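Local coordinates for protein AA9 family lytic polysaccharide monooxygenase D (Myceliophthora thermophila, PDB 5UFV) that cleaves crystalline and amorphous cellulose oxidatively at its glycosidic bonds, using a single active-site copper ion, a reducing agent and O2 or H2O2, at residues Y151-E156 and A173-T178. Residues are numbered along the deposited sequence; the frame is centred on the assembly and turned at random.
Sequences YLVRHE and AQIKVT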
# COMPACT_ATOMS: atom_id res chain seq x y z
N TYR A 151 9.21 12.17 -0.91
CA TYR A 151 8.92 10.75 -0.83
C TYR A 151 7.65 10.39 -1.57
O TYR A 151 6.71 11.17 -1.61
CB TYR A 151 8.71 10.30 0.62
CG TYR A 151 9.92 10.21 1.52
CD1 TYR A 151 10.36 11.33 2.21
CD2 TYR A 151 10.55 9.01 1.75
CE1 TYR A 151 11.44 11.27 3.07
CE2 TYR A 151 11.65 8.92 2.62
CZ TYR A 151 12.09 10.05 3.28
OH TYR A 151 13.18 10.01 4.15
N LEU A 152 7.61 9.17 -2.09
CA LEU A 152 6.35 8.58 -2.54
C LEU A 152 5.83 7.74 -1.41
O LEU A 152 6.60 7.20 -0.62
CB LEU A 152 6.56 7.69 -3.75
CG LEU A 152 7.41 8.26 -4.88
CD1 LEU A 152 7.51 7.23 -5.99
CD2 LEU A 152 6.81 9.55 -5.41
N VAL A 153 4.52 7.64 -1.32
CA VAL A 153 3.90 6.73 -0.38
C VAL A 153 3.01 5.83 -1.21
O VAL A 153 2.36 6.33 -2.10
CB VAL A 153 3.06 7.46 0.65
CG1 VAL A 153 2.04 8.38 -0.02
CG2 VAL A 153 2.36 6.46 1.56
N ARG A 154 2.98 4.53 -0.93
CA ARG A 154 2.26 3.56 -1.78
C ARG A 154 1.34 2.70 -0.94
O ARG A 154 1.79 2.05 0.02
CB ARG A 154 3.28 2.68 -2.52
CG ARG A 154 2.73 1.46 -3.23
CD ARG A 154 3.87 0.77 -3.96
NE ARG A 154 3.40 -0.41 -4.67
CZ ARG A 154 3.08 -1.57 -4.08
NH1 ARG A 154 3.23 -1.72 -2.74
NH2 ARG A 154 2.61 -2.58 -4.82
N HIS A 155 0.05 2.69 -1.29
CA HIS A 155 -0.92 1.85 -0.59
C HIS A 155 -1.21 0.68 -1.46
O HIS A 155 -1.37 0.85 -2.65
CB HIS A 155 -2.21 2.60 -0.28
CG HIS A 155 -2.03 3.65 0.76
ND1 HIS A 155 -1.45 4.87 0.48
CD2 HIS A 155 -2.28 3.64 2.08
CE1 HIS A 155 -1.38 5.58 1.59
NE2 HIS A 155 -1.87 4.86 2.58
N GLU A 156 -1.27 -0.50 -0.86
CA GLU A 156 -1.43 -1.71 -1.60
C GLU A 156 -2.30 -2.62 -0.79
O GLU A 156 -2.03 -2.86 0.40
CB GLU A 156 -0.07 -2.37 -1.85
CG GLU A 156 -0.09 -3.74 -2.51
CD GLU A 156 1.31 -4.37 -2.63
OE1 GLU A 156 2.21 -4.08 -1.79
OE2 GLU A 156 1.55 -5.16 -3.59
N ALA A 173 1.30 8.34 -4.17
CA ALA A 173 1.07 9.78 -3.92
C ALA A 173 2.36 10.43 -3.48
O ALA A 173 3.28 9.73 -3.07
CB ALA A 173 0.02 9.96 -2.84
N GLN A 174 2.42 11.75 -3.54
CA GLN A 174 3.67 12.48 -3.32
C GLN A 174 3.68 13.25 -1.98
O GLN A 174 2.80 14.08 -1.71
CB GLN A 174 3.93 13.43 -4.50
CG GLN A 174 4.02 12.68 -5.82
CD GLN A 174 4.57 13.49 -6.97
OE1 GLN A 174 5.22 12.94 -7.85
NE2 GLN A 174 4.30 14.77 -6.99
N ILE A 175 4.67 12.95 -1.14
CA ILE A 175 4.79 13.56 0.19
C ILE A 175 6.15 14.25 0.32
O ILE A 175 7.20 13.62 0.11
CB ILE A 175 4.74 12.50 1.29
CG1 ILE A 175 3.60 11.52 1.03
CG2 ILE A 175 4.60 13.15 2.66
CD1 ILE A 175 2.25 11.99 1.47
N LYS A 176 6.11 15.55 0.65
CA LYS A 176 7.31 16.28 0.99
C LYS A 176 7.43 16.26 2.52
O LYS A 176 6.67 16.96 3.21
CB LYS A 176 7.30 17.71 0.46
CG LYS A 176 8.66 18.35 0.65
CD LYS A 176 8.75 19.80 0.19
CE LYS A 176 8.39 20.04 -1.28
NZ LYS A 176 9.40 19.56 -2.27
N VAL A 177 8.35 15.44 3.02
CA VAL A 177 8.62 15.27 4.46
C VAL A 177 9.54 16.35 4.99
O VAL A 177 10.69 16.47 4.53
CB VAL A 177 9.28 13.91 4.73
CG1 VAL A 177 9.68 13.76 6.19
CG2 VAL A 177 8.33 12.80 4.32
N THR A 178 9.06 17.12 5.96
CA THR A 178 9.80 18.24 6.52
C THR A 178 10.61 17.83 7.75
O THR A 178 10.72 16.65 8.08
CB THR A 178 8.82 19.35 6.92
OG1 THR A 178 7.88 18.85 7.89
CG2 THR A 178 8.07 19.87 5.69
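Tyr151 pairs with Ile175, and Val153 with Ala173, as hydrogen-bonded pairs of the antiparallel beta hairpin formed by strands 149-159 and 167-177 in the beta-sandwich core of this AA9 monooxygenase. Tyr151 N to Ile175 O and Ile175 N to Tyr151 O are both 2.7 Å. Those of the second pair are longer: Val153 N to Ala173 O is 3.0 Å, and Ala173 N to Val153 O 3.1 Å. Between them, Leu152 and Gln174 form a non-hydrogen-bonded pair whose side chains lie on the other face; Gln174 NE2 donates to Leu56 O and OE1 accepts from Trp30 NE1. Within strand 149-159 alone, Arg154 NH1 and NH2 make an end-on salt bridge with Glu156 OE1 and OE2, in the guanidinium plane but from above the carboxylate plane.

On the face carrying Tyr151, Val153, Ala173 and Ile175, apolar side chains of the two strands touch. The Tyr151 ring, with CG opposite the carbonyl carbon (chi1 -72°), brings CD1 to 3.3 Å from Val177 CG2, meeting the methyl obliquely, while its OH bonds to Ala147 O. Without the ring and hydroxyl, as with an alanine here, Val177 CG2 would probably lose its aromatic neighbour and Ala147 O this donor. Val153 CG1 lies 3.8 Å from Ala173 CB and 3.7 Å from Ile175 CG1.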